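Local coordinates for EchA16_2 (Mycobacterium avium subsp. paratuberculosis, PDB 3QYR), which probably catalyses the reversible hydration of 2-enoyl-CoA thioesters to 3-hydroxyacyl-CoA, at residues A[46-51]-A[90-95]; A[55-60]-A[181-186]; A[12-17]-A[51-56]. All coordinates share one frame; numbering follows the deposited sequence.

In the fold
Interactions 2 and 3 use strand 55-60 and its approach, in the six-stranded sheet of the crotonase fold; interaction 1 adjoins that strand through helix 34-49 and strand 94-98. Interaction 2 is the buried, mainly apolar one, where helix 182-195 packs on the strand without any hydrogen bond crossing between them. Interactions 1 and 3, about 8 Å apart between centres, are only partly buried, lie farther from the chain's centre and are polar: both deal with the connection between helix 34-49 and the strand, and they share Asp51. In interaction 1 a lysine and a glutamate tie the helix end to the approach to strand 94-98; in interaction 3 an arginine in the first hairpin holds the connection itself.

Interaction 1. Residues A[46-51]-A[90-95]; sequences DAETDD and LTKPVI
The last turn of helix 34-49 passes the loop leading into strand 94-98, with Glu48 and Leu90 nearest at 5.9 Å between their CA atoms. Glu48 reaches over this loop through a bend at CB-CG (chi2 68°), which turns its carboxylate onto Thr91. Glu48 OE1 accepts the backbone N of Thr91 at 2.7 Å, the donor lying above the carboxylate plane, and adds a weak bond from Lys92 N. The other oxygen, Glu48 OE2, takes the hydroxyl of Thr91. At the base of the same side chain, Glu48 CB rests against Leu90 CD2 as the two side chains run past each other in opposite directions.

Lys92 reaches toward the helix, its chain extended beyond CG, and brings NZ to the last carbonyls. Lys92 NZ donates to Ala47 O at 2.7 Å, in the carbonyl plane, and weakly to Glu48 O; Asp50 O lies 2.8 Å from Lys92 NZ. A water accepts from Lys92 NZ at 2.9 Å and donates to Asp51 OD1, and Val53 O, at the approach to strand 55-60, is a further acceptor.

Carbonyls at the helix end, Ala47 O among them with a weak amide bond from Asp50 N, are thus met by an ammonium group, whose positive charge would suit the negative end of the helix dipole, while the glutamate in return occupies N-H groups of the loop.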
loop_
_atom_site.group_PDB
_atom_site.type_symbol
_atom_site.label_atom_id
_atom_site.label_comp_id
_atom_site.label_asym_id
_atom_site.label_seq_id
_atom_site.Cartn_x
_atom_site.Cartn_y
_atom_site.Cartn_z
ATOM N N ASP A 46 15.763 27.468 3.642
ATOM C CA ASP A 46 16.081 28.666 2.866
ATOM C C ASP A 46 16.477 28.353 1.411
ATOM O O ASP A 46 16.028 29.028 0.493
ATOM C CB ASP A 46 17.215 29.469 3.558
ATOM C CG ASP A 46 16.803 30.002 4.938
ATOM O OD1 ASP A 46 15.585 30.015 5.213
ATOM O OD2 ASP A 46 17.679 30.403 5.756
ATOM N N ALA A 47 17.314 27.331 1.220
ATOM C CA ALA A 47 17.802 26.967 -0.101
ATOM C C ALA A 47 16.659 26.675 -1.077
ATOM O O ALA A 47 16.711 27.038 -2.265
ATOM C CB ALA A 47 18.734 25.803 -0.013
ATOM N N GLU A 48 15.617 26.031 -0.588
ATOM C CA GLU A 48 14.460 25.777 -1.440
ATOM C C GLU A 48 13.819 27.088 -1.920
ATOM O O GLU A 48 13.384 27.155 -3.054
ATOM C CB GLU A 48 13.422 24.912 -0.725
ATOM C CG GLU A 48 12.172 24.536 -1.563
ATOM C CD GLU A 48 12.446 23.595 -2.732
ATOM O OE1 GLU A 48 13.490 22.919 -2.765
ATOM O OE2 GLU A 48 11.582 23.514 -3.628
ATOM N N THR A 49 13.762 28.114 -1.074
ATOM C CA THR A 49 13.129 29.369 -1.471
ATOM C C THR A 49 14.106 30.346 -2.154
ATOM O O THR A 49 13.693 31.333 -2.714
ATOM C CB THR A 49 12.366 30.078 -0.259
ATOM O OG1 THR A 49 13.216 30.196 0.892
ATOM C CG2 THR A 49 11.126 29.302 0.148
ATOM N N ASP A 50 15.403 30.081 -2.119
ATOM C CA ASP A 50 16.362 31.027 -2.698
ATOM C C ASP A 50 16.520 30.828 -4.207
ATOM O O ASP A 50 16.947 29.763 -4.680
ATOM C CB ASP A 50 17.705 30.900 -2.011
ATOM C CG ASP A 50 18.646 32.047 -2.331
ATOM O OD1 ASP A 50 18.715 32.518 -3.488
ATOM O OD2 ASP A 50 19.367 32.433 -1.395
ATOM N N ASP A 51 16.192 31.881 -4.943
ATOM C CA ASP A 51 16.206 31.850 -6.411
ATOM C C ASP A 51 17.639 31.805 -7.003
ATOM O O ASP A 51 17.810 31.536 -8.194
ATOM C CB ASP A 51 15.365 33.039 -6.994
ATOM C CG ASP A 51 13.850 32.714 -7.130
ATOM O OD1 ASP A 51 13.302 31.795 -6.466
ATOM O OD2 ASP A 51 13.197 33.384 -7.942
ATOM N N LEU A 90 11.923 19.437 -0.029
ATOM C CA LEU A 90 12.682 20.125 -1.059
ATOM C C LEU A 90 12.367 19.586 -2.453
ATOM O O LEU A 90 12.081 18.389 -2.605
ATOM C CB LEU A 90 14.174 19.936 -0.808
ATOM C CG LEU A 90 14.634 20.478 0.538
ATOM C CD1 LEU A 90 16.181 20.417 0.706
ATOM C CD2 LEU A 90 14.128 21.894 0.699
ATOM N N THR A 91 12.465 20.471 -3.453
ATOM C CA THR A 91 12.368 20.101 -4.873
ATOM C C THR A 91 13.712 20.248 -5.596
ATOM O O THR A 91 13.801 19.930 -6.779
ATOM C CB THR A 91 11.300 20.955 -5.662
ATOM O OG1 THR A 91 11.756 22.318 -5.802
ATOM C CG2 THR A 91 9.909 20.945 -4.964
ATOM N N LYS A 92 14.744 20.725 -4.905
ATOM C CA LYS A 92 16.088 20.807 -5.466
ATOM C C LYS A 92 16.937 19.654 -4.924
ATOM O O LYS A 92 16.807 19.274 -3.767
ATOM C CB LYS A 92 16.722 22.154 -5.114
ATOM C CG LYS A 92 15.917 23.357 -5.616
ATOM C CD LYS A 92 16.422 24.684 -5.064
ATOM C CE LYS A 92 15.517 25.865 -5.461
ATOM N NZ LYS A 92 15.878 27.167 -4.793
ATOM N N PRO A 93 17.787 19.061 -5.767
ATOM C CA PRO A 93 18.537 17.913 -5.354
ATOM C C PRO A 93 19.585 18.279 -4.307
ATOM O O PRO A 93 20.087 19.394 -4.322
ATOM C CB PRO A 93 19.209 17.452 -6.639
ATOM C CG PRO A 93 19.256 18.603 -7.458
ATOM C CD PRO A 93 18.100 19.442 -7.139
ATOM N N VAL A 94 19.847 17.344 -3.385
ATOM C CA VAL A 94 20.813 17.495 -2.329
ATOM C C VAL A 94 21.771 16.320 -2.479
ATOM O O VAL A 94 21.358 15.149 -2.444
ATOM C CB VAL A 94 20.147 17.474 -0.958
ATOM C CG1 VAL A 94 21.206 17.593 0.164
ATOM C CG2 VAL A 94 19.104 18.605 -0.856
ATOM N N ILE A 95 23.044 16.658 -2.708
ATOM C CA ILE A 95 24.105 15.692 -2.898
ATOM C C ILE A 95 24.853 15.652 -1.608
ATOM O O ILE A 95 25.274 16.694 -1.127
ATOM C CB ILE A 95 25.069 16.178 -3.957
ATOM C CG1 ILE A 95 24.361 16.302 -5.306
ATOM C CG2 ILE A 95 26.311 15.258 -4.018
ATOM C CD1 ILE A 95 25.118 17.177 -6.307
HETATM O O HOH W 1 13.791 28.933 -5.638
#

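Interaction 2. Residues A[55-60]-A[181-186]; sequences VVIITG and QLLGAA
Leu182 opens helix 182-195 with its side chain directed at Thr59 of strand 55-60; Leu182 CD2 approaches the hydroxyl oxygen Thr59 OG1 at 4.4 Å, a loose contact with the hydroxyl already engaged by Ala97 O of the neighbouring strand. The same leucine also touches Ala97 and Asn99. Helix and strand run nearly antiparallel, the axes of the two short segments 162° apart and 10.4 Å from each other at closest approach: the helix start lies by Thr59, and Ala186, a turn on, lies by Ile57.

Leu183, on the exposed side of the helix, follows. Its isobutyl group leans back to the strand, and Leu183 CD2 faces two methyls there, 4.4 Å from each of Ile57 CG2 and Thr59 CG2. One turn after Leu182, Ala186 brings the helix nearer: Ala186 CB meets Ile57 CD1 at 3.8 Å. With CG1 of Ile57 anti to the carbonyl carbon (chi1 -70°), CD1 is carried to Ala186 and CG2 is left for Leu183. Ile57 also touches Val18 and Thr20 of the adjacent strand 18-23.

Ile57 and Thr59 alternate with residues facing helix 34-49, so the strand carries helices on both of its faces, a layered α/β build. With no polar pair across the interface, the helix is held here by dispersion and the exclusion of water, and the small alanine permits the closest approach.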
loop_
_atom_site.group_PDB
_atom_site.type_symbol
_atom_site.label_atom_id
_atom_site.label_comp_id
_atom_site.label_asym_id
_atom_site.label_seq_id
_atom_site.Cartn_x
_atom_site.Cartn_y
_atom_site.Cartn_z
ATOM N N VAL A 55 21.015 23.661 -6.794
ATOM C CA VAL A 55 21.512 22.399 -6.239
ATOM C C VAL A 55 22.191 22.665 -4.900
ATOM O O VAL A 55 22.822 23.719 -4.730
ATOM C CB VAL A 55 22.493 21.736 -7.198
ATOM C CG1 VAL A 55 23.357 20.644 -6.462
ATOM C CG2 VAL A 55 21.724 21.132 -8.372
ATOM N N VAL A 56 22.005 21.742 -3.949
ATOM C CA VAL A 56 22.611 21.840 -2.622
ATOM C C VAL A 56 23.587 20.676 -2.425
ATOM O O VAL A 56 23.306 19.555 -2.847
ATOM C CB VAL A 56 21.545 21.805 -1.493
ATOM C CG1 VAL A 56 22.221 21.658 -0.122
ATOM C CG2 VAL A 56 20.666 23.052 -1.536
ATOM N N ILE A 57 24.738 20.950 -1.813
ATOM C CA ILE A 57 25.701 19.913 -1.471
ATOM C C ILE A 57 25.879 19.979 0.033
ATOM O O ILE A 57 26.132 21.054 0.538
ATOM C CB ILE A 57 27.103 20.154 -2.116
ATOM C CG1 ILE A 57 27.067 19.948 -3.632
ATOM C CG2 ILE A 57 28.168 19.243 -1.475
ATOM C CD1 ILE A 57 28.387 20.302 -4.353
ATOM N N ILE A 58 25.772 18.856 0.749
ATOM C CA ILE A 58 26.076 18.866 2.170
ATOM C C ILE A 58 27.310 18.029 2.403
ATOM O O ILE A 58 27.535 17.052 1.700
ATOM C CB ILE A 58 24.887 18.429 3.080
ATOM C CG1 ILE A 58 24.643 16.916 3.072
ATOM C CG2 ILE A 58 23.607 19.237 2.729
ATOM C CD1 ILE A 58 23.486 16.495 4.071
ATOM N N THR A 59 28.144 18.467 3.343
ATOM C CA THR A 59 29.402 17.796 3.650
ATOM C C THR A 59 29.801 18.215 5.045
ATOM O O THR A 59 29.100 19.037 5.668
ATOM C CB THR A 59 30.535 18.168 2.639
ATOM O OG1 THR A 59 31.643 17.266 2.798
ATOM C CG2 THR A 59 31.001 19.594 2.830
ATOM N N GLY A 60 30.923 17.664 5.514
ATOM C CA GLY A 60 31.450 17.971 6.847
ATOM C C GLY A 60 32.901 18.417 6.873
ATOM O O GLY A 60 33.687 18.126 5.953
ATOM N N GLN A 181 39.728 14.582 -3.877
ATOM C CA GLN A 181 38.844 14.809 -5.013
ATOM C C GLN A 181 37.361 14.935 -4.595
ATOM O O GLN A 181 36.509 15.201 -5.449
ATOM C CB GLN A 181 38.989 13.674 -6.032
ATOM C CG GLN A 181 40.408 13.506 -6.653
ATOM C CD GLN A 181 40.464 12.367 -7.702
ATOM O OE1 GLN A 181 39.480 12.139 -8.422
ATOM N NE2 GLN A 181 41.596 11.649 -7.775
ATOM N N LEU A 182 37.058 14.768 -3.300
ATOM C CA LEU A 182 35.657 14.605 -2.884
ATOM C C LEU A 182 34.759 15.741 -3.363
ATOM O O LEU A 182 33.742 15.490 -4.019
ATOM C CB LEU A 182 35.507 14.429 -1.376
ATOM C CG LEU A 182 34.051 14.362 -0.873
ATOM C CD1 LEU A 182 33.272 13.219 -1.494
ATOM C CD2 LEU A 182 33.995 14.257 0.651
ATOM N N LEU A 183 35.116 16.988 -3.045
ATOM C CA LEU A 183 34.259 18.096 -3.426
ATOM C C LEU A 183 34.246 18.312 -4.937
ATOM O O LEU A 183 33.199 18.612 -5.510
ATOM C CB LEU A 183 34.623 19.365 -2.661
ATOM C CG LEU A 183 34.022 19.326 -1.241
ATOM C CD1 LEU A 183 34.421 20.541 -0.474
ATOM C CD2 LEU A 183 32.526 19.245 -1.276
ATOM N N GLY A 184 35.394 18.119 -5.583
ATOM C CA GLY A 184 35.475 18.125 -7.037
ATOM C C GLY A 184 34.438 17.215 -7.685
ATOM O O GLY A 184 33.831 17.559 -8.694
ATOM N N ALA A 185 34.218 16.052 -7.088
ATOM C CA ALA A 185 33.335 15.061 -7.683
ATOM C C ALA A 185 31.855 15.453 -7.440
ATOM O O ALA A 185 31.003 15.274 -8.326
ATOM C CB ALA A 185 33.680 13.670 -7.180
ATOM N N ALA A 186 31.570 16.034 -6.281
ATOM C CA ALA A 186 30.235 16.517 -5.977
ATOM C C ALA A 186 29.835 17.727 -6.850
ATOM O O ALA A 186 28.709 17.802 -7.347
ATOM C CB ALA A 186 30.148 16.890 -4.482
#

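Interaction 3. Residues A[12-17]-A[51-56]; sequences SNTEER and DDVDVV
Arg17 lays its guanidinium across the peptide joining Asp52 to Val53, with Asp52 C and Val53 N under one face, while its edge carries the hydrogen bonds. The Asp54 carboxylate and the backbone carbonyl of Asp51 divide that edge. Asp54 is gripped side-on: Arg17 NE donates to Asp54 OD2 at 2.6 Å and Arg17 NH2 to Asp54 OD1 at 2.8 Å. Both oxygens are met from above the carboxylate plane, as the two flat groups are turned 63° against each other. Arg17 NH1 and NH2 converge end-on upon Asp51 O, NH2 lying 3.0 Å from that oxygen. A bend at chi3 (48°) curls the chain back to reach both. Arg202 of helix 198-234 shares Asp54 OD1 in a second salt bridge, which probably helps to keep the aspartate ionised.

Arg17 stands in the turn of the hairpin formed by strands 10-15 and 18-23, the first two strands of the crotonase fold, and segment 51-56 is the entry to the third strand of the sheet. The backbone joins in here. Arg17 O accepts from Asp54 N at 2.7 Å on a lone pair and from Val55 N at 3.2 Å, while Arg17 CA makes a straight C-H...O contact with Asp52 O. A water accepts from Arg17 N and donates to Asp52 O. Further out, Thr14 CG2 reaches Val53 CG2 at 4.3 Å, its hydroxyl being bonded to Arg19.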
loop_
_atom_site.group_PDB
_atom_site.type_symbol
_atom_site.label_atom_id
_atom_site.label_comp_id
_atom_site.label_asym_id
_atom_site.label_seq_id
_atom_site.Cartn_x
_atom_site.Cartn_y
_atom_site.Cartn_z
ATOM N N SER A 12 28.122 28.149 5.000
ATOM C CA SER A 12 27.310 28.189 3.790
ATOM C C SER A 12 28.063 28.969 2.728
ATOM O O SER A 12 28.522 30.073 2.992
ATOM C CB SER A 12 25.970 28.873 4.073
ATOM O OG SER A 12 25.211 29.033 2.871
ATOM N N ASN A 13 28.203 28.395 1.537
ATOM C CA ASN A 13 28.784 29.118 0.410
ATOM C C ASN A 13 28.081 28.758 -0.882
ATOM O O ASN A 13 27.657 27.619 -1.062
ATOM C CB ASN A 13 30.276 28.819 0.279
ATOM C CG ASN A 13 30.968 29.722 -0.771
ATOM O OD1 ASN A 13 31.066 30.933 -0.581
ATOM N ND2 ASN A 13 31.422 29.125 -1.884
ATOM N N THR A 14 27.989 29.733 -1.778
ATOM C CA THR A 14 27.150 29.653 -2.953
ATOM C C THR A 14 27.941 30.107 -4.172
ATOM O O THR A 14 28.343 31.235 -4.265
ATOM C CB THR A 14 25.878 30.522 -2.806
ATOM O OG1 THR A 14 25.249 30.249 -1.540
ATOM C CG2 THR A 14 24.905 30.204 -3.923
ATOM N N GLU A 15 28.117 29.201 -5.116
ATOM C CA GLU A 15 28.981 29.380 -6.268
ATOM C C GLU A 15 28.193 28.865 -7.482
ATOM O O GLU A 15 27.919 27.672 -7.603
ATOM C CB GLU A 15 30.246 28.528 -6.027
ATOM C CG GLU A 15 31.497 28.958 -6.721
ATOM C CD GLU A 15 32.693 27.976 -6.537
ATOM O OE1 GLU A 15 32.669 27.064 -5.669
ATOM O OE2 GLU A 15 33.686 28.124 -7.280
ATOM N N GLU A 16 27.790 29.790 -8.350
ATOM C CA GLU A 16 27.151 29.459 -9.637
ATOM C C GLU A 16 25.991 28.505 -9.453
ATOM O O GLU A 16 25.975 27.399 -9.991
ATOM C CB GLU A 16 28.177 28.880 -10.597
ATOM C CG GLU A 16 29.429 29.764 -10.774
ATOM C CD GLU A 16 29.131 31.120 -11.411
ATOM O OE1 GLU A 16 28.040 31.317 -11.964
ATOM O OE2 GLU A 16 30.010 31.998 -11.387
ATOM N N ARG A 17 25.039 28.933 -8.630
ATOM C CA ARG A 17 23.770 28.214 -8.420
ATOM C C ARG A 17 23.888 26.929 -7.585
ATOM O O ARG A 17 22.900 26.229 -7.403
ATOM C CB ARG A 17 23.057 27.960 -9.773
ATOM C CG ARG A 17 23.074 29.213 -10.693
ATOM C CD ARG A 17 21.962 29.249 -11.750
ATOM N NE ARG A 17 20.632 28.951 -11.197
ATOM C CZ ARG A 17 19.855 29.809 -10.514
ATOM N NH1 ARG A 17 20.233 31.067 -10.272
ATOM N NH2 ARG A 17 18.676 29.387 -10.060
ATOM N N ASP A 51 16.192 31.881 -4.943
ATOM C CA ASP A 51 16.206 31.850 -6.411
ATOM C C ASP A 51 17.639 31.805 -7.003
ATOM O O ASP A 51 17.810 31.536 -8.194
ATOM C CB ASP A 51 15.365 33.039 -6.994
ATOM C CG ASP A 51 13.850 32.714 -7.130
ATOM O OD1 ASP A 51 13.302 31.795 -6.466
ATOM O OD2 ASP A 51 13.197 33.384 -7.942
ATOM N N ASP A 52 18.654 32.029 -6.174
ATOM C CA ASP A 52 20.047 31.842 -6.593
ATOM C C ASP A 52 20.598 30.397 -6.496
ATOM O O ASP A 52 21.744 30.172 -6.824
ATOM C CB ASP A 52 20.968 32.760 -5.772
ATOM C CG ASP A 52 20.669 34.241 -5.973
ATOM O OD1 ASP A 52 20.326 34.648 -7.106
ATOM O OD2 ASP A 52 20.784 34.986 -4.977
ATOM N N VAL A 53 19.788 29.430 -6.078
ATOM C CA VAL A 53 20.260 28.075 -5.812
ATOM C C VAL A 53 19.468 27.051 -6.625
ATOM O O VAL A 53 18.238 27.033 -6.573
ATOM C CB VAL A 53 20.102 27.732 -4.316
ATOM C CG1 VAL A 53 20.528 26.323 -4.045
ATOM C CG2 VAL A 53 20.866 28.705 -3.450
ATOM N N ASP A 54 20.172 26.196 -7.365
ATOM C CA ASP A 54 19.545 25.085 -8.088
ATOM C C ASP A 54 19.859 23.750 -7.449
ATOM O O ASP A 54 19.104 22.792 -7.618
ATOM C CB ASP A 54 20.047 25.004 -9.540
ATOM C CG ASP A 54 19.480 26.086 -10.452
ATOM O OD1 ASP A 54 18.382 26.616 -10.174
ATOM O OD2 ASP A 54 20.157 26.402 -11.466
ATOM N N VAL A 55 21.015 23.661 -6.794
ATOM C CA VAL A 55 21.512 22.399 -6.239
ATOM C C VAL A 55 22.191 22.665 -4.900
ATOM O O VAL A 55 22.822 23.719 -4.730
ATOM C CB VAL A 55 22.493 21.736 -7.198
ATOM C CG1 VAL A 55 23.357 20.644 -6.462
ATOM C CG2 VAL A 55 21.724 21.132 -8.372
ATOM N N VAL A 56 22.005 21.742 -3.949
ATOM C CA VAL A 56 22.611 21.840 -2.622
ATOM C C VAL A 56 23.587 20.676 -2.425
ATOM O O VAL A 56 23.306 19.555 -2.847
ATOM C CB VAL A 56 21.545 21.805 -1.493
ATOM C CG1 VAL A 56 22.221 21.658 -0.122
ATOM C CG2 VAL A 56 20.666 23.052 -1.536
HETATM O O HOH W 2 24.390 31.638 -7.399
#